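Local coordinates for protein 4-hydroxybenzoyl-CoA thioesterase (Staphylococcus aureus, PDB 6FDG) that probably hydrolyses acyl-CoA thioesters as a HotDog-fold thioesterase, acting on 1,4-dihydroxy-2-naphthoyl-CoA in the vitamin K2 pathway, at residues 2-8 against 32-37; 10-15 against 69-73; 37-41 against 147-151. All coordinates share one frame; numbering follows the deposited sequence.

Contact 1 of 3, residues 2-8 against 32-37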
loop_
_atom_site.group_PDB
_atom_site.type_symbol
_atom_site.label_atom_id
_atom_site.label_comp_id
_atom_site.label_asym_id
_atom_site.label_seq_id
_atom_site.Cartn_x
_atom_site.Cartn_y
_atom_site.Cartn_z
ATOM N N ILE A 2 15.024 25.045 12.234
ATOM C CA ILE A 2 15.606 23.820 12.663
ATOM C C ILE A 2 15.048 22.692 11.799
ATOM O O ILE A 2 13.787 22.559 11.745
ATOM C CB ILE A 2 15.305 23.539 14.146
ATOM C CG1 ILE A 2 15.850 24.610 15.145
ATOM C CG2 ILE A 2 15.747 22.157 14.532
ATOM C CD1 ILE A 2 16.977 25.380 14.720
ATOM N N TYR A 3 15.815 21.924 11.114
ATOM C CA TYR A 3 15.303 20.925 10.188
ATOM C C TYR A 3 16.081 19.696 10.152
ATOM O O TYR A 3 17.276 19.664 10.584
ATOM C CB TYR A 3 15.205 21.496 8.793
ATOM C CG TYR A 3 16.573 21.820 8.071
ATOM C CD1 TYR A 3 17.229 20.918 7.339
ATOM C CD2 TYR A 3 17.199 23.063 8.279
ATOM C CE1 TYR A 3 18.524 21.173 6.711
ATOM C CE2 TYR A 3 18.457 23.359 7.705
ATOM C CZ TYR A 3 19.065 22.372 6.998
ATOM O OH TYR A 3 20.310 22.592 6.323
ATOM N N SER A 4 15.544 18.548 9.723
ATOM C CA SER A 4 16.211 17.324 9.466
ATOM C C SER A 4 16.240 17.075 7.923
ATOM O O SER A 4 15.420 17.619 7.184
ATOM C CB SER A 4 15.586 16.134 10.200
ATOM O OG SER A 4 14.239 16.026 9.800
ATOM N N ILE A 5 17.198 16.221 7.505
ATOM C CA ILE A 5 17.228 15.663 6.157
ATOM C C ILE A 5 17.206 14.211 6.225
ATOM O O ILE A 5 18.004 13.565 6.951
ATOM C CB ILE A 5 18.544 16.103 5.363
ATOM C CG1 ILE A 5 18.575 17.594 5.261
ATOM C CG2 ILE A 5 18.584 15.354 3.988
ATOM C CD1 ILE A 5 17.638 18.224 4.342
ATOM N N THR A 6 16.216 13.582 5.541
ATOM C CA THR A 6 16.081 12.170 5.486
ATOM C C THR A 6 16.256 11.666 4.087
ATOM O O THR A 6 15.545 12.130 3.159
ATOM C CB THR A 6 14.663 11.772 5.974
ATOM O OG1 THR A 6 14.365 12.377 7.228
ATOM C CG2 THR A 6 14.479 10.264 6.061
ATOM N N GLU A 7 17.066 10.649 3.866
ATOM C CA GLU A 7 17.226 10.063 2.525
ATOM C C GLU A 7 16.278 8.863 2.425
ATOM O O GLU A 7 16.222 8.008 3.318
ATOM C CB GLU A 7 18.668 9.585 2.340
ATOM C CG GLU A 7 19.667 10.748 2.361
ATOM C CD GLU A 7 21.070 10.266 1.930
ATOM O OE1 GLU A 7 21.214 9.900 0.745
ATOM O OE2 GLU A 7 21.984 10.209 2.785
ATOM N N ILE A 8 15.573 8.792 1.300
ATOM C CA ILE A 8 14.672 7.718 0.980
ATOM C C ILE A 8 14.993 7.208 -0.428
ATOM O O ILE A 8 15.126 8.001 -1.352
ATOM C CB ILE A 8 13.197 8.197 1.068
ATOM C CG1 ILE A 8 12.897 8.731 2.486
ATOM C CG2 ILE A 8 12.250 7.090 0.590
ATOM C CD1 ILE A 8 11.456 9.202 2.646
ATOM N N VAL A 32 8.015 8.802 7.252
ATOM C CA VAL A 32 9.385 8.389 7.467
ATOM C C VAL A 32 10.235 9.608 7.859
ATOM O O VAL A 32 11.025 9.561 8.810
ATOM C CB VAL A 32 9.938 7.689 6.206
ATOM C CG1 VAL A 32 11.486 7.470 6.271
ATOM C CG2 VAL A 32 9.257 6.377 6.018
ATOM N N ALA A 33 10.084 10.687 7.183
ATOM C CA ALA A 33 10.824 11.920 7.462
ATOM C C ALA A 33 10.506 12.509 8.784
ATOM O O ALA A 33 11.437 12.906 9.535
ATOM C CB ALA A 33 10.649 12.886 6.296
ATOM N N ARG A 34 9.230 12.574 9.123
ATOM C CA ARG A 34 8.817 13.141 10.376
ATOM C C ARG A 34 9.329 12.300 11.587
ATOM O O ARG A 34 9.822 12.848 12.575
ATOM C CB ARG A 34 7.239 13.125 10.407
ATOM C CG ARG A 34 6.639 13.636 11.653
ATOM C CD ARG A 34 5.126 13.789 11.539
ATOM N NE ARG A 34 4.417 12.553 11.333
ATOM C CZ ARG A 34 3.825 12.183 10.211
ATOM N NH1 ARG A 34 3.088 11.019 10.224
ATOM N NH2 ARG A 34 4.009 12.766 9.040
ATOM N N LEU A 35 9.298 10.988 11.453
ATOM C CA LEU A 35 9.792 10.108 12.516
ATOM C C LEU A 35 11.324 10.270 12.592
ATOM O O LEU A 35 11.861 10.097 13.749
ATOM C CB LEU A 35 9.321 8.685 12.272
ATOM C CG LEU A 35 7.832 8.440 12.537
ATOM C CD1 LEU A 35 7.407 7.045 12.028
ATOM C CD2 LEU A 35 7.471 8.526 14.026
ATOM N N ASP A 36 12.010 10.527 11.484
ATOM C CA ASP A 36 13.460 10.746 11.523
ATOM C C ASP A 36 13.701 12.062 12.220
ATOM O O ASP A 36 14.675 12.197 13.019
ATOM C CB ASP A 36 13.994 10.792 10.068
ATOM C CG ASP A 36 15.508 10.855 9.969
ATOM O OD1 ASP A 36 16.193 10.123 10.719
ATOM O OD2 ASP A 36 15.950 11.674 9.128
ATOM N N TYR A 37 12.940 13.138 11.993
ATOM C CA TYR A 37 13.051 14.433 12.689
ATOM C C TYR A 37 12.956 14.156 14.184
ATOM O O TYR A 37 13.772 14.639 14.996
ATOM C CB TYR A 37 12.003 15.426 12.197
ATOM C CG TYR A 37 11.971 16.706 12.913
ATOM C CD1 TYR A 37 11.278 16.860 14.122
ATOM C CD2 TYR A 37 12.621 17.851 12.404
ATOM C CE1 TYR A 37 11.224 18.054 14.798
ATOM C CE2 TYR A 37 12.575 19.075 13.051
ATOM C CZ TYR A 37 11.901 19.190 14.251
ATOM O OH TYR A 37 11.863 20.446 14.913
HETATM O O HOH W 1 11.614 22.744 13.345
#
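T6 and D36 approach each other from opposite directions, hydroxyl against carboxylate. T6 OG1 gives its hydrogen to D36 OD2 over 2.6 Å and meets the oxygen on its anti side, 19° out of the carboxylate plane. D36 can face the strand because CG lies anti to its backbone N (chi1 -173°). The T6 hydroxyl also rests on the helix backbone, with OG1 3.6 Å from A33 CA, where the small alanine lets the strand come close. On one flank T6 CG2 and I8 CD1 converge on V32 CG1; the I8 and V32 tips touch at 4.0 Å, and R11 of the second subunit packs against both residues. On the other flank S4 OG lies at the edge of the Y37 ring, near its plane, and 3.3 Å from Y37 CB. The ring runs along the strand to I2, where a water donates to I2 O and hydrogen-bonds Y37 OH. V136 and Y133 of helix 127-141 also pack on Y37. The T6 hydroxyl and the K40 ammonium, in a salt bridge, share one oxygen, D36 OD2; two donors gathered there would probably favour the charged carboxylate at this partly polar strand-helix interface.

Contact 2 of 3, residues 10-15 against 69-73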
loop_
_atom_site.group_PDB
_atom_site.type_symbol
_atom_site.label_atom_id
_atom_site.label_comp_id
_atom_site.label_asym_id
_atom_site.label_seq_id
_atom_site.Cartn_x
_atom_site.Cartn_y
_atom_site.Cartn_z
ATOM N N ALA A 10 13.437 5.262 -3.507
ATOM C CA ALA A 10 12.183 4.825 -4.035
ATOM C C ALA A 10 12.171 3.344 -4.276
ATOM O O ALA A 10 13.219 2.725 -4.658
ATOM C CB ALA A 10 11.869 5.568 -5.303
ATOM N N ARG A 11 11.036 2.689 -4.133
ATOM C CA ARG A 11 10.868 1.262 -4.371
ATOM C C ARG A 11 10.041 1.051 -5.619
ATOM O O ARG A 11 9.152 1.808 -5.926
ATOM C CB ARG A 11 10.112 0.621 -3.173
ATOM C CG ARG A 11 10.943 0.651 -1.893
ATOM C CD ARG A 11 10.073 0.360 -0.706
ATOM N NE ARG A 11 10.845 0.251 0.515
ATOM C CZ ARG A 11 10.374 -0.084 1.730
ATOM N NH1 ARG A 11 9.141 -0.373 1.850
ATOM N NH2 ARG A 11 11.252 -0.221 2.700
ATOM N N TYR A 12 10.314 -0.063 -6.317
ATOM C CA TYR A 12 9.505 -0.411 -7.479
ATOM C C TYR A 12 8.045 -0.534 -7.163
ATOM O O TYR A 12 7.166 -0.095 -7.881
ATOM C CB TYR A 12 10.079 -1.750 -8.017
ATOM C CG TYR A 12 9.496 -2.140 -9.368
ATOM C CD1 TYR A 12 8.290 -2.798 -9.541
ATOM C CD2 TYR A 12 10.139 -1.671 -10.516
ATOM C CE1 TYR A 12 7.760 -3.010 -10.834
ATOM C CE2 TYR A 12 9.683 -1.978 -11.763
ATOM C CZ TYR A 12 8.487 -2.597 -11.850
ATOM O OH TYR A 12 7.907 -2.960 -13.157
ATOM N N ALA A 13 7.750 -1.050 -5.983
ATOM C CA ALA A 13 6.345 -1.216 -5.534
ATOM C C ALA A 13 5.650 0.112 -5.377
ATOM O O ALA A 13 4.423 0.138 -5.400
ATOM C CB ALA A 13 6.281 -1.840 -4.168
ATOM N N GLU A 14 6.360 1.216 -5.232
ATOM C CA GLU A 14 5.751 2.540 -5.081
ATOM C C GLU A 14 5.403 3.215 -6.407
ATOM O O GLU A 14 4.850 4.347 -6.350
ATOM C CB GLU A 14 6.689 3.387 -4.255
ATOM C CG GLU A 14 6.725 3.001 -2.769
ATOM C CD GLU A 14 7.876 3.629 -2.034
ATOM O OE1 GLU A 14 8.970 3.920 -2.519
ATOM O OE2 GLU A 14 7.689 3.848 -0.739
ATOM N N THR A 15 5.666 2.533 -7.530
ATOM C CA THR A 15 5.326 3.107 -8.860
ATOM C C THR A 15 3.933 2.835 -9.265
ATOM O O THR A 15 3.306 1.886 -8.746
ATOM C CB THR A 15 6.226 2.540 -9.955
ATOM O OG1 THR A 15 6.033 1.148 -10.115
ATOM C CG2 THR A 15 7.656 2.898 -9.703
ATOM N N PHE A 69 10.420 9.928 -11.020
ATOM C CA PHE A 69 10.478 8.698 -11.817
ATOM C C PHE A 69 11.378 7.733 -11.116
ATOM O O PHE A 69 12.477 8.040 -10.669
ATOM C CB PHE A 69 11.015 9.002 -13.172
ATOM C CG PHE A 69 10.051 9.824 -14.064
ATOM C CD1 PHE A 69 10.087 11.189 -13.985
ATOM C CD2 PHE A 69 9.199 9.188 -14.930
ATOM C CE1 PHE A 69 9.234 11.955 -14.757
ATOM C CE2 PHE A 69 8.339 9.931 -15.781
ATOM C CZ PHE A 69 8.358 11.319 -15.634
ATOM N N TYR A 70 10.919 6.508 -10.911
ATOM C CA TYR A 70 11.678 5.447 -10.333
ATOM C C TYR A 70 12.839 4.930 -11.424
ATOM O O TYR A 70 12.531 4.911 -12.610
ATOM C CB TYR A 70 10.718 4.282 -10.120
ATOM C CG TYR A 70 11.447 3.044 -9.700
ATOM C CD1 TYR A 70 11.771 2.799 -8.404
ATOM C CD2 TYR A 70 11.988 2.151 -10.685
ATOM C CE1 TYR A 70 12.546 1.730 -8.036
ATOM C CE2 TYR A 70 12.719 1.052 -10.312
ATOM C CZ TYR A 70 12.890 0.835 -8.911
ATOM O OH TYR A 70 13.662 -0.217 -8.591
ATOM N N PRO A 71 13.968 4.541 -10.954
ATOM C CA PRO A 71 14.535 4.579 -9.641
ATOM C C PRO A 71 14.880 6.052 -9.194
ATOM O O PRO A 71 15.139 6.940 -10.063
ATOM C CB PRO A 71 15.739 3.689 -9.698
ATOM C CG PRO A 71 16.203 3.914 -11.071
ATOM C CD PRO A 71 14.992 4.102 -11.945
ATOM N N GLU A 72 14.988 6.319 -7.898
ATOM C CA GLU A 72 15.427 7.638 -7.421
ATOM C C GLU A 72 15.773 7.602 -5.993
ATOM O O GLU A 72 14.979 7.058 -5.162
ATOM C CB GLU A 72 14.284 8.671 -7.559
ATOM C CG GLU A 72 14.619 10.148 -7.539
ATOM C CD GLU A 72 14.881 10.774 -8.904
ATOM O OE1 GLU A 72 14.593 10.203 -9.922
ATOM O OE2 GLU A 72 15.409 11.862 -8.949
ATOM N N LYS A 73 16.849 8.265 -5.574
ATOM C CA LYS A 73 17.178 8.552 -4.174
ATOM C C LYS A 73 16.812 9.969 -3.921
ATOM O O LYS A 73 17.211 10.943 -4.647
ATOM C CB LYS A 73 18.697 8.462 -4.020
ATOM C CG LYS A 73 19.052 7.076 -4.404
ATOM C CD LYS A 73 20.548 6.787 -4.375
ATOM C CE LYS A 73 20.888 5.968 -3.148
ATOM N NZ LYS A 73 20.828 4.532 -3.494
HETATM O O HOH W 2 15.093 4.005 -6.285
#
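The Y70 ring lies between Y12 on one face and P71 on the other. P71 CB sits over the centre of its face, placed there by the cis peptide bond between the two residues, and Y12 CA lies over the opposite one, offset toward the rim, in a CH-pi contact 4.0 Å from the ring centroid. The Y12 ring turns its edge to that same face in a T-shaped pair, planes at 87°, with Y12 CD2 3.8 Å from Y70 CE2. At the Y70 edge, near its plane, stands A10 O. T15 CG2 leans obliquely on the base of the tyrosine, 3.4 Å from Y70 CB; chi1 of 64° aims the methyl there while T15 OG1 turns back to donate to Y12 O, in the carbonyl plane. Beside the rings, A10 N donates to E72 O over 2.9 Å in a nearly straight bond (171°), and a water bridges A10 O to E72 N. A10 has a side chain small enough to let the backbones meet this closely. E14 OE1 accepts R11 N, while E14 OE2 forms a salt bridge with R11 of the second subunit, and Y12 OH is hydrogen-bonded to E49 of that subunit. The Y70 ring thus fills the space between the segments, the A10-E72 bond and bridging water set their alignment, and R11, E14 OE2 and Y12 OH reach the second subunit.

Contact 3 of 3, residues 37-41 against 147-151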
loop_
_atom_site.group_PDB
_atom_site.type_symbol
_atom_site.label_atom_id
_atom_site.label_comp_id
_atom_site.label_asym_id
_atom_site.label_seq_id
_atom_site.Cartn_x
_atom_site.Cartn_y
_atom_site.Cartn_z
ATOM N N TYR A 37 12.940 13.138 11.993
ATOM C CA TYR A 37 13.051 14.433 12.689
ATOM C C TYR A 37 12.956 14.156 14.184
ATOM O O TYR A 37 13.772 14.639 14.996
ATOM C CB TYR A 37 12.003 15.426 12.197
ATOM C CG TYR A 37 11.971 16.706 12.913
ATOM C CD1 TYR A 37 11.278 16.860 14.122
ATOM C CD2 TYR A 37 12.621 17.851 12.404
ATOM C CE1 TYR A 37 11.224 18.054 14.798
ATOM C CE2 TYR A 37 12.575 19.075 13.051
ATOM C CZ TYR A 37 11.901 19.190 14.251
ATOM O OH TYR A 37 11.863 20.446 14.913
ATOM N N ILE A 38 11.917 13.461 14.622
ATOM C CA ILE A 38 11.712 13.247 16.036
ATOM C C ILE A 38 12.910 12.480 16.597
ATOM O O ILE A 38 13.323 12.828 17.776
ATOM C CB ILE A 38 10.351 12.469 16.171
ATOM C CG1 ILE A 38 9.174 13.344 15.782
ATOM C CG2 ILE A 38 10.232 11.838 17.603
ATOM C CD1 ILE A 38 7.857 12.583 15.698
ATOM N N SER A 39 13.347 11.458 15.962
ATOM C CA SER A 39 14.524 10.753 16.487
ATOM C C SER A 39 15.731 11.658 16.640
ATOM O O SER A 39 16.487 11.720 17.630
ATOM C CB SER A 39 14.791 9.567 15.611
ATOM O OG SER A 39 15.802 8.687 16.008
ATOM N N LYS A 40 16.010 12.431 15.624
ATOM C CA LYS A 40 17.171 13.354 15.654
ATOM C C LYS A 40 17.030 14.364 16.692
ATOM O O LYS A 40 18.084 14.851 17.269
ATOM C CB LYS A 40 17.389 13.910 14.234
ATOM C CG LYS A 40 17.946 12.898 13.293
ATOM C CD LYS A 40 17.922 13.243 11.807
ATOM C CE LYS A 40 18.729 12.371 10.993
ATOM N NZ LYS A 40 18.579 12.668 9.553
ATOM N N LEU A 41 15.878 14.805 17.099
ATOM C CA LEU A 41 15.666 15.778 18.130
ATOM C C LEU A 41 15.891 15.082 19.467
ATOM O O LEU A 41 16.122 15.860 20.417
ATOM C CB LEU A 41 14.252 16.401 18.040
ATOM C CG LEU A 41 14.008 17.637 18.748
ATOM C CD1 LEU A 41 14.953 18.770 18.297
ATOM C CD2 LEU A 41 12.507 17.950 18.616
ATOM N N GLU A 147 20.677 22.121 10.822
ATOM C CA GLU A 147 20.302 20.761 10.546
ATOM C C GLU A 147 20.537 19.941 11.713
ATOM O O GLU A 147 21.761 19.778 12.155
ATOM C CB GLU A 147 21.015 20.152 9.367
ATOM C CG GLU A 147 20.549 18.778 8.904
ATOM C CD GLU A 147 21.416 17.878 8.002
ATOM O OE1 GLU A 147 22.448 18.320 7.556
ATOM O OE2 GLU A 147 21.181 16.641 7.801
ATOM N N ILE A 148 19.536 19.328 12.334
ATOM C CA ILE A 148 19.761 18.384 13.408
ATOM C C ILE A 148 20.133 17.084 12.881
ATOM O O ILE A 148 19.703 16.618 11.811
ATOM C CB ILE A 148 18.521 18.295 14.347
ATOM C CG1 ILE A 148 17.236 17.871 13.563
ATOM C CG2 ILE A 148 18.361 19.642 15.068
ATOM C CD1 ILE A 148 16.056 17.582 14.497
ATOM N N MET A 149 21.000 16.378 13.613
ATOM C CA MET A 149 21.462 15.042 13.255
ATOM C C MET A 149 21.968 14.289 14.438
ATOM O O MET A 149 22.200 14.856 15.485
ATOM C CB MET A 149 22.452 15.059 12.158
ATOM C CG MET A 149 23.597 15.819 12.607
ATOM S SD MET A 149 24.979 15.945 11.360
ATOM C CE MET A 149 24.625 17.571 10.746
ATOM N N ASP A 150 22.104 12.938 14.286
ATOM C CA ASP A 150 22.619 12.143 15.385
ATOM C C ASP A 150 24.086 12.463 15.648
ATOM O O ASP A 150 24.766 12.769 14.605
ATOM C CB ASP A 150 22.504 10.613 15.047
ATOM C CG ASP A 150 21.085 10.251 14.695
ATOM O OD1 ASP A 150 20.256 10.398 15.625
ATOM O OD2 ASP A 150 20.810 10.026 13.503
ATOM N N GLY A 151 24.525 12.486 16.845
ATOM C CA GLY A 151 25.916 12.576 17.098
ATOM C C GLY A 151 26.412 13.968 17.241
ATOM O O GLY A 151 27.579 14.239 17.463
HETATM O O HOH W 3 18.080 9.410 14.993
HETATM O O HOH W 4 19.371 15.433 9.344
#
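The chi1 of I148, 58°, puts CG1 between the backbone N and the carbonyl carbon, and with chi2 near 172° the chain then runs straight, driving CD1 into the last turns of the helix. The methyl lands over one face of the Y37 ring, offset toward the rim, in a CH-pi contact 4.2 Å from the centroid and 21° off the ring normal. It also lies 3.8 Å from Y37 O, an oxygen already bonded to L41 N, so an apolar group can sit there without stranding a polar one. L41 CD1, 4.1 Å from I148 CD1, covers it obliquely, and K40 CB closes in as well. Isoleucine suits the place: its thin unbranched arm fits between an aromatic face and helix backbone, while its CG2 branch packs on I2.

K40 uses its length differently. Its extended chain passes over the 147-151 backbone, with CG near M149 CA and CD 3.8 Å from I148 O, and carries NZ to a water at 2.9 Å. E147 OE2 and I148 O both lie within hydrogen-bonding range of that water, which has more acceptors around it than protons to give. The strongest partner of the ammonium is the D36 carboxylate, in a salt bridge one helical turn back. E147 OE2 and D150 OD2 stand 5.1 and 5.2 Å from K40 NZ, near enough to add probable long-range attraction. D150 crosses the lysine at about a right angle; a water donates to D150 OD1 and, in one of two S39 conformers, hydrogen-bonds S39 OG.

The tail, from the end of strand 146-147, which pairs in parallel with strand 2-9, packs against the last turn or so of helix 26-41 through I148. The curved sheet wrapped round this long helix is the hallmark of the HotDog fold.

In the fold
Contacts 1 and 3 are neighbours, their centres 8 Å apart: they share Y37 on helix 26-41, and Y3 O lies 2.9 Å from I148 N in a probable backbone hydrogen bond, so strand, helix and tail meet at one place. Within the helix, D36 of contact 1 and K40 of contact 3 pair their charges. Contact 2 continues from the other end of strand 2-9, its centre 18 Å from contact 1 and 26 Å from contact 3. Contacts 1 and 2 both touch the second subunit, whereas no other chain of the assembly touches contact 3. In relatives, active-site residues come from the loop before the HotDog helix, at subunit interfaces; contact 2, whose segment 10-15 enters that loop, is probably nearest the site.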